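Local coordinates for 2-oxoglutarate (2OG) and Fe(II)-dependent oxygenase superfamily protein (Arabidopsis thaliana, PDB 6KWA) that probably inactivates the plant hormone auxin by oxidising indole-3-acetic acid irreversibly to 2-oxoindole-3-acetic acid, with 2-oxoglutarate as co-substrate, at residues Leu136-Phe141 against Pro256-Asp261. Residues are numbered along the deposited sequence; the frame is centred on the assembly and turned at random.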
loop_
_atom_site.group_PDB
_atom_site.type_symbol
_atom_site.label_atom_id
_atom_site.label_comp_id
_atom_site.label_asym_id
_atom_site.label_seq_id
_atom_site.Cartn_x
_atom_site.Cartn_y
_atom_site.Cartn_z
ATOM N N LEU A 136 -3.212 -10.700 -21.094
ATOM C CA LEU A 136 -4.587 -11.006 -20.755
ATOM C C LEU A 136 -5.567 -10.152 -21.537
ATOM O O LEU A 136 -5.225 -9.040 -21.966
ATOM C CB LEU A 136 -4.823 -10.789 -19.265
ATOM C CG LEU A 136 -4.650 -11.905 -18.239
ATOM C CD1 LEU A 136 -3.637 -12.949 -18.629
ATOM C CD2 LEU A 136 -4.395 -11.301 -16.850
ATOM N N VAL A 137 -6.768 -10.694 -21.719
ATOM C CA VAL A 137 -7.865 -9.987 -22.362
ATOM C C VAL A 137 -8.615 -9.157 -21.334
ATOM O O VAL A 137 -9.190 -8.129 -21.665
ATOM C CB VAL A 137 -8.839 -10.948 -23.098
ATOM C CG1 VAL A 137 -8.080 -11.691 -24.193
ATOM C CG2 VAL A 137 -9.475 -11.923 -22.141
ATOM N N GLU A 138 -8.611 -9.606 -20.081
ATOM C CA GLU A 138 -9.334 -8.902 -19.043
ATOM C C GLU A 138 -8.521 -7.707 -18.528
ATOM O O GLU A 138 -8.129 -7.660 -17.367
ATOM C CB GLU A 138 -9.615 -9.868 -17.888
ATOM C CG GLU A 138 -10.364 -11.149 -18.258
ATOM C CD GLU A 138 -9.470 -12.261 -18.823
ATOM O OE1 GLU A 138 -8.261 -12.043 -19.018
ATOM O OE2 GLU A 138 -9.986 -13.367 -19.084
ATOM N N THR A 139 -8.354 -6.689 -19.359
ATOM C CA THR A 139 -7.481 -5.581 -18.988
ATOM C C THR A 139 -8.205 -4.594 -18.076
ATOM O O THR A 139 -7.648 -3.579 -17.695
ATOM C CB THR A 139 -6.923 -4.858 -20.237
ATOM O OG1 THR A 139 -8.011 -4.419 -21.063
ATOM C CG2 THR A 139 -6.020 -5.820 -21.058
ATOM N N ASP A 140 -9.440 -4.921 -17.725
ATOM C CA ASP A 140 -10.269 -4.085 -16.878
ATOM C C ASP A 140 -10.667 -4.839 -15.602
ATOM O O ASP A 140 -11.660 -4.489 -14.975
ATOM C CB ASP A 140 -11.542 -3.683 -17.636
ATOM C CG ASP A 140 -11.312 -2.579 -18.661
ATOM O OD1 ASP A 140 -10.228 -1.942 -18.669
ATOM O OD2 ASP A 140 -12.197 -2.420 -19.533
ATOM N N PHE A 141 -9.906 -5.862 -15.215
ATOM C CA PHE A 141 -10.341 -6.766 -14.140
ATOM C C PHE A 141 -10.558 -6.072 -12.799
ATOM O O PHE A 141 -11.331 -6.533 -11.942
ATOM C CB PHE A 141 -9.340 -7.909 -13.947
ATOM C CG PHE A 141 -8.002 -7.478 -13.435
ATOM C CD1 PHE A 141 -7.706 -7.576 -12.082
ATOM C CD2 PHE A 141 -7.018 -7.012 -14.298
ATOM C CE1 PHE A 141 -6.428 -7.223 -11.595
ATOM C CE2 PHE A 141 -5.744 -6.667 -13.820
ATOM C CZ PHE A 141 -5.461 -6.761 -12.465
ATOM N N PRO A 256 -8.578 -15.344 -13.684
ATOM C CA PRO A 256 -8.818 -15.462 -15.121
ATOM C C PRO A 256 -8.321 -16.823 -15.625
ATOM O O PRO A 256 -7.220 -17.266 -15.272
ATOM C CB PRO A 256 -7.989 -14.316 -15.701
ATOM C CG PRO A 256 -7.999 -13.276 -14.619
ATOM C CD PRO A 256 -8.043 -14.023 -13.311
ATOM N N SER A 257 -9.157 -17.492 -16.410
ATOM C CA SER A 257 -8.884 -18.830 -16.942
ATOM C C SER A 257 -7.458 -19.019 -17.455
ATOM O O SER A 257 -6.853 -20.080 -17.245
ATOM C CB SER A 257 -9.883 -19.162 -18.046
ATOM O OG SER A 257 -9.697 -18.279 -19.141
ATOM N N GLU A 258 -6.934 -18.005 -18.147
ATOM C CA GLU A 258 -5.593 -18.090 -18.730
ATOM C C GLU A 258 -4.512 -18.576 -17.747
ATOM O O GLU A 258 -3.498 -19.127 -18.159
ATOM C CB GLU A 258 -5.136 -16.738 -19.307
ATOM C CG GLU A 258 -5.924 -16.155 -20.495
ATOM C CD GLU A 258 -6.891 -15.062 -20.099
ATOM O OE1 GLU A 258 -7.410 -15.109 -18.961
ATOM O OE2 GLU A 258 -7.077 -14.112 -20.919
ATOM N N PHE A 259 -4.712 -18.285 -16.465
ATOM C CA PHE A 259 -3.758 -18.613 -15.408
ATOM C C PHE A 259 -3.843 -20.046 -14.905
ATOM O O PHE A 259 -2.932 -20.548 -14.255
ATOM C CB PHE A 259 -3.967 -17.684 -14.216
ATOM C CG PHE A 259 -3.371 -16.331 -14.398
ATOM C CD1 PHE A 259 -2.043 -16.198 -14.777
ATOM C CD2 PHE A 259 -4.133 -15.188 -14.183
ATOM C CE1 PHE A 259 -1.482 -14.951 -14.948
ATOM C CE2 PHE A 259 -3.581 -13.935 -14.345
ATOM C CZ PHE A 259 -2.248 -13.818 -14.725
ATOM N N VAL A 260 -4.989 -20.665 -15.125
ATOM C CA VAL A 260 -5.204 -21.989 -14.595
ATOM C C VAL A 260 -5.214 -23.019 -15.694
ATOM O O VAL A 260 -6.017 -22.941 -16.625
ATOM C CB VAL A 260 -6.524 -22.065 -13.831
ATOM C CG1 VAL A 260 -6.656 -23.432 -13.165
ATOM C CG2 VAL A 260 -6.582 -20.932 -12.806
ATOM N N ASP A 261 -4.320 -23.989 -15.579
ATOM C CA ASP A 261 -4.294 -25.076 -16.535
ATOM C C ASP A 261 -3.583 -26.289 -15.949
ATOM O O ASP A 261 -3.236 -26.313 -14.763
ATOM C CB ASP A 261 -3.665 -24.616 -17.851
ATOM C CG ASP A 261 -2.358 -23.888 -17.653
ATOM O OD1 ASP A 261 -1.368 -24.561 -17.285
ATOM O OD2 ASP A 261 -2.333 -22.643 -17.878
HETATM O O HOH W 1 -11.292 -15.731 -17.296
#
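L136 turns its two methyl branches to E258 and F259, and with the F259 ring it forms the buried, apolar side of the contact. Its CD2 branch meets the F259 ring obliquely, 3.7 Å from CE2, while CD1 lies 4.1 Å from CB of E258. W218, from helix 213-218, touches both L136 and P256 and meets the F259 ring edge-to-face, so the patch continues into the body of the protein.

Toward solvent the character changes. The carboxylates of E138 and E258 come in from opposite directions, their planes turned 69° apart, with OE1 of E138 only 3.0 Å from OE2 of E258. Both chains bend at the second torsion (chi2 83° in E138, 101° in E258), which helps bring the two acids together. If both were ionised they would repel, which would probably raise the pKa of one of them. Aliphatic groups border the pair at separate points: CG2 of V137 sits 3.5 Å from OE2 of E258, and CB of P256 4.0 Å from CD of E138.

No direct hydrogen bond joins the segments; instead one water donates to OE2 of E138 and accepts from N of S257, 2.9 Å away. The arrangement is a loop-to-loop contact: the loop between helix 106-133 and strand 147-155 packs on P256 and the short 3-10 segment 257-259 of the C-terminal tail, at the periphery of the double-stranded beta-helix fold and away from its metal site.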